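Local structure of glutathione S-transferase-3 (3W8S) at residues Y4-F9 with Q27-I32; A78-F83 with G150-F155; F135-L140 with D176-I181. The protein probably catalyses the conjugation of glutathione to electrophilic substrates, as a sigma-class glutathione transferase of the human hookworm Necator americanus. One frame throughout, in Å; residues are numbered along the deposited sequence.

Interaction 1 of 3, residues Y4-F9 with Q27-I32; sequences YKLTYF and QEYEDI. With GSH (glutathione), chain B.
Tyr4 and Gln27 meet at about a right angle: the carboxamide of Gln27 comes to the CD2-CE2 side of the phenol ring, ring and amide planes 65° apart, with Gln27 NE2 3.7 Å from Tyr4 CD2 at the ring edge. The Gln27 chain bends at its second torsion (chi2 71°), which lets NE2 turn back onto the backbone. There it gives Glu28 O a hydrogen bond of 2.9 Å, in the carbonyl plane and on a lone pair, and this bond holds the amide in place. A water joins the same carbonyl to Tyr4 N.

The backbones pair in parallel, Lys5 with Glu30, Leu6 with Asp31 and Thr7 with Ile32. Glu30 N donates to Tyr4 O, Leu6 N to Glu30 O (2.8 Å), Ile32 N to Leu6 O and Tyr8 N to Ile32 O. On one face Lys5 and Glu30 run side by side in the same direction; Glu30 OE1 lies along the methylenes, 3.3 Å from Lys5 CG, whereas Lys5 NZ forms its salt bridge with Glu55. Ile32 joins them, its CD1 3.8 Å from Thr7 OG1. The other face carries Leu6 and Asp31, and Leu6 CB reaches Tyr29 CD2 at 4.0 Å. Tyr29 also stacks on Phe22 of helix 16-25, while Asp31 forms a salt bridge with Arg19.

Farther along, Phe9, part of the glutathione pocket, brings CE2 3.6 Å from O2 of the bound tripeptide, which sits at the ring edge. Strand 4-9, helix 16-25 and strand 30-34 form the beta-alpha-beta unit that opens the thioredoxin-like domain of glutathione transferases.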
loop_
_atom_site.group_PDB
_atom_site.type_symbol
_atom_site.label_atom_id
_atom_site.label_comp_id
_atom_site.label_asym_id
_atom_site.label_seq_id
_atom_site.Cartn_x
_atom_site.Cartn_y
_atom_site.Cartn_z
ATOM N N TYR A 4 10.186 -16.879 13.342
ATOM C CA TYR A 4 10.073 -15.543 12.725
ATOM C C TYR A 4 11.365 -14.786 12.879
ATOM O O TYR A 4 11.926 -14.647 14.009
ATOM C CB TYR A 4 8.963 -14.737 13.413
ATOM C CG TYR A 4 7.576 -15.311 13.209
ATOM C CD1 TYR A 4 6.930 -15.174 11.994
ATOM C CD2 TYR A 4 6.923 -16.065 14.236
ATOM C CE1 TYR A 4 5.658 -15.715 11.784
ATOM C CE2 TYR A 4 5.644 -16.583 14.034
ATOM C CZ TYR A 4 5.025 -16.425 12.815
ATOM O OH TYR A 4 3.761 -16.977 12.570
ATOM N N LYS A 5 11.820 -14.208 11.783
ATOM C CA LYS A 5 12.976 -13.293 11.865
ATOM C C LYS A 5 12.539 -12.010 11.211
ATOM O O LYS A 5 12.009 -12.060 10.134
ATOM C CB LYS A 5 14.144 -13.809 11.015
ATOM C CG LYS A 5 14.777 -15.115 11.542
ATOM C CD LYS A 5 15.964 -15.459 10.623
ATOM C CE LYS A 5 16.283 -16.952 10.689
ATOM N NZ LYS A 5 17.258 -17.347 9.617
ATOM N N LEU A 6 12.768 -10.876 11.833
ATOM C CA LEU A 6 12.419 -9.621 11.185
ATOM C C LEU A 6 13.735 -8.838 11.017
ATOM O O LEU A 6 14.427 -8.610 12.000
ATOM C CB LEU A 6 11.442 -8.797 12.034
ATOM C CG LEU A 6 11.106 -7.349 11.553
ATOM C CD1 LEU A 6 10.228 -7.515 10.297
ATOM C CD2 LEU A 6 10.380 -6.544 12.662
ATOM N N THR A 7 14.065 -8.424 9.796
ATOM C CA THR A 7 15.288 -7.636 9.536
ATOM C C THR A 7 14.951 -6.184 9.120
ATOM O O THR A 7 14.086 -5.941 8.228
ATOM C CB THR A 7 16.119 -8.284 8.446
ATOM O OG1 THR A 7 16.394 -9.649 8.832
ATOM C CG2 THR A 7 17.409 -7.517 8.215
ATOM N N TYR A 8 15.579 -5.256 9.821
ATOM C CA TYR A 8 15.432 -3.894 9.529
ATOM C C TYR A 8 16.783 -3.240 9.846
ATOM O O TYR A 8 17.761 -3.933 10.152
ATOM C CB TYR A 8 14.262 -3.275 10.376
ATOM C CG TYR A 8 13.877 -1.869 9.881
ATOM C CD1 TYR A 8 13.458 -1.672 8.531
ATOM C CD2 TYR A 8 13.933 -0.743 10.738
ATOM C CE1 TYR A 8 13.124 -0.408 8.046
ATOM C CE2 TYR A 8 13.590 0.516 10.272
ATOM C CZ TYR A 8 13.191 0.660 8.920
ATOM O OH TYR A 8 12.791 1.867 8.430
ATOM N N PHE A 9 16.845 -1.919 9.734
ATOM C CA PHE A 9 17.993 -1.164 10.261
ATOM C C PHE A 9 17.783 -0.912 11.728
ATOM O O PHE A 9 16.743 -1.339 12.314
ATOM C CB PHE A 9 18.116 0.199 9.532
ATOM C CG PHE A 9 18.411 0.014 8.059
ATOM C CD1 PHE A 9 19.666 -0.484 7.661
ATOM C CD2 PHE A 9 17.411 0.201 7.097
ATOM C CE1 PHE A 9 19.969 -0.686 6.317
ATOM C CE2 PHE A 9 17.706 -0.038 5.719
ATOM C CZ PHE A 9 18.978 -0.488 5.338
ATOM N N GLN A 27 4.532 -13.170 20.867
ATOM C CA GLN A 27 5.186 -14.152 20.002
ATOM C C GLN A 27 6.651 -13.774 19.933
ATOM O O GLN A 27 6.972 -12.603 19.647
ATOM C CB GLN A 27 4.573 -14.126 18.606
ATOM C CG GLN A 27 5.447 -14.783 17.558
ATOM C CD GLN A 27 5.457 -16.308 17.764
ATOM O OE1 GLN A 27 4.401 -16.887 17.928
ATOM N NE2 GLN A 27 6.637 -16.933 17.788
ATOM N N GLU A 28 7.543 -14.756 20.138
ATOM C CA GLU A 28 8.946 -14.422 20.076
ATOM C C GLU A 28 9.425 -14.392 18.604
ATOM O O GLU A 28 8.944 -15.149 17.745
ATOM C CB GLU A 28 9.780 -15.438 20.904
ATOM C CG GLU A 28 9.683 -16.805 20.316
ATOM C CD GLU A 28 10.595 -17.831 21.009
ATOM O OE1 GLU A 28 10.731 -17.805 22.254
ATOM O OE2 GLU A 28 11.154 -18.681 20.291
ATOM N N TYR A 29 10.381 -13.508 18.329
ATOM C CA TYR A 29 10.930 -13.405 16.961
ATOM C C TYR A 29 12.328 -12.863 17.101
ATOM O O TYR A 29 12.620 -12.215 18.115
ATOM C CB TYR A 29 10.042 -12.450 16.081
ATOM C CG TYR A 29 10.149 -11.015 16.484
ATOM C CD1 TYR A 29 9.497 -10.576 17.654
ATOM C CD2 TYR A 29 10.940 -10.087 15.740
ATOM C CE1 TYR A 29 9.602 -9.246 18.108
ATOM C CE2 TYR A 29 11.044 -8.781 16.164
ATOM C CZ TYR A 29 10.404 -8.365 17.340
ATOM O OH TYR A 29 10.487 -7.054 17.772
ATOM N N GLU A 30 13.203 -13.098 16.114
ATOM C CA GLU A 30 14.515 -12.458 16.113
ATOM C C GLU A 30 14.397 -11.043 15.528
ATOM O O GLU A 30 14.014 -10.896 14.331
ATOM C CB GLU A 30 15.552 -13.231 15.258
ATOM C CG GLU A 30 15.997 -14.587 15.844
ATOM C CD GLU A 30 16.878 -15.409 14.851
ATOM O OE1 GLU A 30 17.230 -14.991 13.710
ATOM O OE2 GLU A 30 17.305 -16.491 15.223
ATOM N N ASP A 31 14.713 -10.040 16.334
ATOM C CA ASP A 31 14.628 -8.657 15.905
ATOM C C ASP A 31 16.013 -8.250 15.382
ATOM O O ASP A 31 16.819 -7.777 16.165
ATOM C CB ASP A 31 14.310 -7.771 17.100
ATOM C CG ASP A 31 13.814 -6.383 16.700
ATOM O OD1 ASP A 31 13.413 -6.132 15.503
ATOM O OD2 ASP A 31 13.864 -5.489 17.590
ATOM N N ILE A 32 16.265 -8.422 14.081
ATOM C CA ILE A 32 17.610 -8.275 13.496
ATOM C C ILE A 32 17.758 -6.837 13.012
ATOM O O ILE A 32 16.839 -6.320 12.316
ATOM C CB ILE A 32 17.776 -9.247 12.342
ATOM C CG1 ILE A 32 17.686 -10.703 12.875
ATOM C CG2 ILE A 32 19.079 -8.963 11.587
ATOM C CD1 ILE A 32 17.472 -11.707 11.786
HETATM N N1 GSH B . 7.398 0.277 0.575
HETATM C CA1 GSH B . 8.531 -0.280 1.313
HETATM C C1 GSH B . 8.024 -0.821 2.642
HETATM O O11 GSH B . 8.592 -1.781 3.206
HETATM O O12 GSH B . 7.010 -0.285 3.138
HETATM C CB1 GSH B . 9.618 0.780 1.552
HETATM C CG1 GSH B . 10.883 0.076 2.104
HETATM C CD1 GSH B . 12.011 1.089 2.340
HETATM O OE1 GSH B . 11.877 2.287 2.085
HETATM N N2 GSH B . 13.177 0.618 2.793
HETATM C CA2 GSH B . 14.306 1.463 3.105
HETATM C C2 GSH B . 15.557 0.772 2.648
HETATM O O2 GSH B . 15.670 -0.440 2.817
HETATM C CB2 GSH B . 14.355 1.642 4.638
HETATM S SG2 GSH B . 15.521 2.923 5.118
HETATM N N3 GSH B . 16.535 1.515 2.097
HETATM C CA3 GSH B . 17.835 0.937 1.818
HETATM C C3 GSH B . 18.019 0.721 0.325
HETATM O O31 GSH B . 19.065 0.180 -0.075
HETATM O O32 GSH B . 17.125 1.065 -0.476
HETATM O O HOH W 1 10.130 -16.976 16.322
#

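Interaction 2 of 3, residues A78-F83 with G150-F155; sequences AGKCPF and GDSLTF
Ala78 and Thr154 bring the two backbones nearest, with 5.5 Å between Ala78 CA and Thr154 CA, and no hydrogen bond joins the segments. Both are largely irregular and run into helices: Cys81 occupies the N-cap position of helix 82-101, and Thr154 that of helix 155-170. Gly79 turns the first segment with a positive phi of 117°, a conformation easily reached by glycine.

The side chains of Thr154 and Phe155 fill the approach. Thr154 divides its two branches: OG1, set between its own backbone N and carbonyl carbon (chi1 66°), makes a weak capping bond to Ala156 N, while the methyl CG2 faces the other segment and lies 3.9 Å from Gly79 N. Thr154 N in turn gives a hydrogen bond to Asp157 OD2, adding to the weak OG1 bond at the helix start. The contact sets the linker that follows the thioredoxin-like domain against the start of helix 155-170 in the all-helical C-terminal domain.

Phe155 presents its ring edge to Ala78, whose CA lies in the ring plane, 3.9 Å from Phe155 CE1; Ala78 CB is slightly farther from the same atom, at 4.2 Å. Ala68 and Ala72 of helix 64-75, with Val88 and Thr92 of helix 82-101, also pack on this phenyl group. Nearer the surface the Lys80 chain bends at chi2 (-71°) and passes Ser152, bringing Lys80 CE to 3.5 Å from Ser152 OG.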
loop_
_atom_site.group_PDB
_atom_site.type_symbol
_atom_site.label_atom_id
_atom_site.label_comp_id
_atom_site.label_asym_id
_atom_site.label_seq_id
_atom_site.Cartn_x
_atom_site.Cartn_y
_atom_site.Cartn_z
ATOM N N ALA A 78 -6.033 -7.977 12.514
ATOM C CA ALA A 78 -6.197 -7.469 11.129
ATOM C C ALA A 78 -7.624 -7.029 10.870
ATOM O O ALA A 78 -7.925 -6.585 9.774
ATOM C CB ALA A 78 -5.835 -8.574 10.149
ATOM N N GLY A 79 -8.506 -7.223 11.848
ATOM C CA GLY A 79 -9.952 -6.965 11.711
ATOM C C GLY A 79 -10.760 -8.263 11.867
ATOM O O GLY A 79 -10.265 -9.373 11.567
ATOM N N LYS A 80 -11.999 -8.157 12.329
ATOM C CA LYS A 80 -12.709 -9.366 12.797
ATOM C C LYS A 80 -13.651 -10.029 11.751
ATOM O O LYS A 80 -14.300 -11.016 12.059
ATOM C CB LYS A 80 -13.551 -9.006 14.051
ATOM C CG LYS A 80 -12.767 -8.511 15.278
ATOM C CD LYS A 80 -11.992 -9.684 15.871
ATOM C CE LYS A 80 -11.104 -9.337 17.078
ATOM N NZ LYS A 80 -10.166 -10.499 17.273
ATOM N N CYS A 81 -13.810 -9.464 10.558
ATOM C CA CYS A 81 -14.641 -10.065 9.484
ATOM C C CYS A 81 -14.062 -9.449 8.183
ATOM O O CYS A 81 -13.243 -8.512 8.249
ATOM C CB CYS A 81 -16.171 -9.773 9.661
ATOM S SG CYS A 81 -16.601 -8.034 9.676
ATOM N N PRO A 82 -14.411 -10.015 7.028
ATOM C CA PRO A 82 -13.772 -9.625 5.739
ATOM C C PRO A 82 -13.914 -8.112 5.402
ATOM O O PRO A 82 -12.972 -7.462 4.816
ATOM C CB PRO A 82 -14.541 -10.464 4.719
ATOM C CG PRO A 82 -14.953 -11.719 5.507
ATOM C CD PRO A 82 -15.280 -11.219 6.900
ATOM N N PHE A 83 -15.058 -7.541 5.731
ATOM C CA PHE A 83 -15.232 -6.110 5.422
ATOM C C PHE A 83 -14.376 -5.182 6.342
ATOM O O PHE A 83 -13.729 -4.223 5.882
ATOM C CB PHE A 83 -16.703 -5.701 5.408
ATOM C CG PHE A 83 -16.908 -4.278 4.857
ATOM C CD1 PHE A 83 -16.837 -4.045 3.496
ATOM C CD2 PHE A 83 -17.143 -3.215 5.707
ATOM C CE1 PHE A 83 -16.993 -2.755 2.979
ATOM C CE2 PHE A 83 -17.350 -1.933 5.204
ATOM C CZ PHE A 83 -17.263 -1.706 3.845
ATOM N N GLY A 150 -14.351 -1.369 14.220
ATOM C CA GLY A 150 -14.890 -2.456 15.067
ATOM C C GLY A 150 -14.654 -2.155 16.555
ATOM O O GLY A 150 -14.423 -0.997 16.974
ATOM N N ASP A 151 -14.647 -3.198 17.347
ATOM C CA ASP A 151 -14.676 -3.027 18.808
ATOM C C ASP A 151 -13.358 -3.319 19.461
ATOM O O ASP A 151 -13.219 -3.178 20.668
ATOM C CB ASP A 151 -15.770 -3.923 19.426
ATOM C CG ASP A 151 -17.155 -3.454 19.039
ATOM O OD1 ASP A 151 -17.410 -2.205 18.967
ATOM O OD2 ASP A 151 -17.991 -4.329 18.773
ATOM N N SER A 152 -12.362 -3.707 18.682
ATOM C CA SER A 152 -11.092 -3.907 19.306
ATOM C C SER A 152 -9.930 -3.452 18.451
ATOM O O SER A 152 -10.108 -2.962 17.350
ATOM C CB SER A 152 -10.965 -5.375 19.711
ATOM O OG SER A 152 -11.170 -6.161 18.582
ATOM N N LEU A 153 -8.748 -3.521 19.044
ATOM C CA LEU A 153 -7.519 -3.036 18.485
ATOM C C LEU A 153 -7.181 -3.740 17.175
ATOM O O LEU A 153 -7.260 -4.958 17.091
ATOM C CB LEU A 153 -6.438 -3.371 19.518
ATOM C CG LEU A 153 -5.066 -2.727 19.242
ATOM C CD1 LEU A 153 -5.147 -1.250 19.563
ATOM C CD2 LEU A 153 -4.045 -3.393 20.164
ATOM N N THR A 154 -6.786 -2.983 16.154
ATOM C CA THR A 154 -6.227 -3.573 14.947
ATOM C C THR A 154 -4.909 -2.854 14.623
ATOM O O THR A 154 -4.586 -1.860 15.246
ATOM C CB THR A 154 -7.181 -3.415 13.746
ATOM O OG1 THR A 154 -7.315 -2.000 13.394
ATOM C CG2 THR A 154 -8.568 -4.086 14.084
ATOM N N PHE A 155 -4.149 -3.362 13.656
ATOM C CA PHE A 155 -2.904 -2.694 13.349
ATOM C C PHE A 155 -3.125 -1.292 12.727
ATOM O O PHE A 155 -2.211 -0.483 12.735
ATOM C CB PHE A 155 -1.911 -3.583 12.556
ATOM C CG PHE A 155 -2.300 -3.863 11.131
ATOM C CD1 PHE A 155 -3.297 -4.788 10.793
ATOM C CD2 PHE A 155 -1.632 -3.223 10.096
ATOM C CE1 PHE A 155 -3.622 -5.088 9.472
ATOM C CE2 PHE A 155 -2.007 -3.493 8.754
ATOM C CZ PHE A 155 -3.012 -4.412 8.438
#

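Interaction 3 of 3, residues F135-L140 with D176-I181; sequences FMTNFL and DGFPEI
Thr137 takes a first torsion of -55°, with OG1 beside its backbone N and CG2 anti to that N, which sends OG1 to Ile181 and the methyl CG2 to Glu180. Glu180 folds at its second torsion (chi2 83°) and crosses Thr137 at about a right angle, placing Glu180 OE1 3.7 Å from Thr137 CG2.

One water links the two segments. It donates to Thr137 OG1 at 2.8 Å and to Glu180 OE1 at 2.7 Å, and it accepts from Ile181 N at 3.2 Å, beside the first turn of helix 179-189. Thr137 OG1 is also bonded to Phe133 O, one turn back along its own helix.

Ile181 supplies the apolar side. Its CG1 lies 3.5 Å from Thr137 OG1, and Ile181 CD1 extends to Met136 CB at 3.7 Å. From the next turn Leu140 CD1 comes within 4.0 Å of Ile181 CD1, and it also lies beside the backbone carbonyl of Glu180. Leu160 of helix 155-170 packs on both Met136 and Ile181.

This is helix-to-helix packing, with one water bridging the two segments, within the all-helical C-terminal domain of the glutathione transferase fold.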
loop_
_atom_site.group_PDB
_atom_site.type_symbol
_atom_site.label_atom_id
_atom_site.label_comp_id
_atom_site.label_asym_id
_atom_site.label_seq_id
_atom_site.Cartn_x
_atom_site.Cartn_y
_atom_site.Cartn_z
ATOM N N PHE A 135 -9.779 12.752 8.601
ATOM C CA PHE A 135 -10.404 11.461 8.165
ATOM C C PHE A 135 -10.398 10.429 9.286
ATOM O O PHE A 135 -11.352 9.670 9.394
ATOM C CB PHE A 135 -9.678 10.875 6.934
ATOM C CG PHE A 135 -9.773 11.783 5.714
ATOM C CD1 PHE A 135 -10.997 12.355 5.364
ATOM C CD2 PHE A 135 -8.650 12.029 4.910
ATOM C CE1 PHE A 135 -11.109 13.197 4.250
ATOM C CE2 PHE A 135 -8.753 12.839 3.748
ATOM C CZ PHE A 135 -9.969 13.425 3.449
ATOM N N MET A 136 -9.299 10.318 10.035
ATOM C CA MET A 136 -9.239 9.312 11.120
ATOM C C MET A 136 -10.285 9.627 12.184
ATOM O O MET A 136 -10.921 8.706 12.752
ATOM C CB MET A 136 -7.866 9.287 11.791
ATOM C CG MET A 136 -6.723 8.811 10.854
ATOM S SD MET A 136 -7.050 7.164 10.132
ATOM C CE MET A 136 -7.873 7.588 8.544
ATOM N N THR A 137 -10.425 10.919 12.510
ATOM C CA THR A 137 -11.495 11.309 13.458
ATOM C C THR A 137 -12.910 10.942 13.002
ATOM O O THR A 137 -13.749 10.554 13.833
ATOM C CB THR A 137 -11.446 12.839 13.769
ATOM O OG1 THR A 137 -10.127 13.188 14.242
ATOM C CG2 THR A 137 -12.528 13.211 14.872
ATOM N N ASN A 138 -13.217 11.026 11.701
ATOM C CA ASN A 138 -14.573 10.552 11.244
ATOM C C ASN A 138 -14.726 9.059 11.563
ATOM O O ASN A 138 -15.797 8.595 11.918
ATOM C CB ASN A 138 -14.712 10.690 9.740
ATOM C CG ASN A 138 -14.655 12.105 9.281
ATOM O OD1 ASN A 138 -14.826 13.054 10.081
ATOM N ND2 ASN A 138 -14.377 12.288 7.960
ATOM N N PHE A 139 -13.654 8.270 11.363
ATOM C CA PHE A 139 -13.765 6.830 11.763
ATOM C C PHE A 139 -14.031 6.688 13.278
ATOM O O PHE A 139 -14.864 5.916 13.677
ATOM C CB PHE A 139 -12.539 6.001 11.395
ATOM C CG PHE A 139 -12.537 5.525 9.994
ATOM C CD1 PHE A 139 -13.117 4.308 9.685
ATOM C CD2 PHE A 139 -11.919 6.263 8.977
ATOM C CE1 PHE A 139 -13.077 3.823 8.391
ATOM C CE2 PHE A 139 -11.863 5.802 7.669
ATOM C CZ PHE A 139 -12.436 4.558 7.363
ATOM N N LEU A 140 -13.343 7.449 14.109
ATOM C CA LEU A 140 -13.490 7.319 15.569
ATOM C C LEU A 140 -14.877 7.792 16.024
ATOM O O LEU A 140 -15.455 7.185 16.947
ATOM C CB LEU A 140 -12.414 8.157 16.283
ATOM C CG LEU A 140 -10.955 7.671 16.098
ATOM C CD1 LEU A 140 -10.017 8.659 16.756
ATOM C CD2 LEU A 140 -10.823 6.254 16.738
ATOM N N ASP A 176 -3.586 19.704 18.637
ATOM C CA ASP A 176 -4.465 20.861 18.756
ATOM C C ASP A 176 -5.623 20.747 17.748
ATOM O O ASP A 176 -5.368 20.650 16.541
ATOM C CB ASP A 176 -3.736 22.198 18.575
ATOM C CG ASP A 176 -2.710 22.494 19.717
ATOM O OD1 ASP A 176 -2.597 21.697 20.649
ATOM O OD2 ASP A 176 -2.004 23.524 19.646
ATOM N N GLY A 177 -6.871 20.757 18.251
ATOM C CA GLY A 177 -8.076 20.609 17.407
ATOM C C GLY A 177 -8.486 19.182 17.076
ATOM O O GLY A 177 -9.516 18.972 16.411
ATOM N N PHE A 178 -7.726 18.206 17.594
ATOM C CA PHE A 178 -8.023 16.814 17.413
ATOM C C PHE A 178 -7.994 16.037 18.764
ATOM O O PHE A 178 -7.136 15.142 18.978
ATOM C CB PHE A 178 -7.031 16.210 16.386
ATOM C CG PHE A 178 -7.117 16.869 15.042
ATOM C CD1 PHE A 178 -8.182 16.600 14.198
ATOM C CD2 PHE A 178 -6.163 17.815 14.673
ATOM C CE1 PHE A 178 -8.287 17.260 12.964
ATOM C CE2 PHE A 178 -6.233 18.462 13.439
ATOM C CZ PHE A 178 -7.301 18.155 12.578
ATOM N N PRO A 179 -9.006 16.304 19.602
ATOM C CA PRO A 179 -9.007 15.687 20.897
ATOM C C PRO A 179 -9.309 14.190 20.791
ATOM O O PRO A 179 -8.789 13.464 21.630
ATOM C CB PRO A 179 -10.088 16.463 21.670
ATOM C CG PRO A 179 -10.989 17.080 20.581
ATOM C CD PRO A 179 -10.047 17.340 19.444
ATOM N N GLU A 180 -10.110 13.720 19.801
ATOM C CA GLU A 180 -10.301 12.266 19.585
ATOM C C GLU A 180 -8.997 11.555 19.237
ATOM O O GLU A 180 -8.746 10.457 19.704
ATOM C CB GLU A 180 -11.397 11.936 18.517
ATOM C CG GLU A 180 -12.813 12.423 18.900
ATOM C CD GLU A 180 -13.058 13.905 18.551
ATOM O OE1 GLU A 180 -12.109 14.686 18.193
ATOM O OE2 GLU A 180 -14.222 14.304 18.674
ATOM N N ILE A 181 -8.182 12.167 18.383
ATOM C CA ILE A 181 -6.885 11.575 18.032
ATOM C C ILE A 181 -6.004 11.442 19.286
ATOM O O ILE A 181 -5.345 10.387 19.494
ATOM C CB ILE A 181 -6.117 12.355 16.918
ATOM C CG1 ILE A 181 -6.963 12.452 15.625
ATOM C CG2 ILE A 181 -4.745 11.690 16.646
ATOM C CD1 ILE A 181 -7.325 11.082 14.985
HETATM O O HOH W 2 -9.883 14.319 16.742
#

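Along the chain, interaction 1 closes before the other two open, whereas interactions 2 and 3 cross, their segments alternating in sequence. Interaction 1 belongs to the sheet of the thioredoxin-like domain and lies opposite interaction 3 across the chain's centre, their centres about 33 Å apart. Interaction 2 is about 24 Å from the first and about 19 Å from the third, centre to centre, and none of the three touches another. Helix 16-25, which connects the strands of interaction 1, also packs on Phe155 of interaction 2. Helix 155-170 of the C-terminal domain starts in interaction 2 and packs against interaction 3; segments of both interactions meet the second subunit.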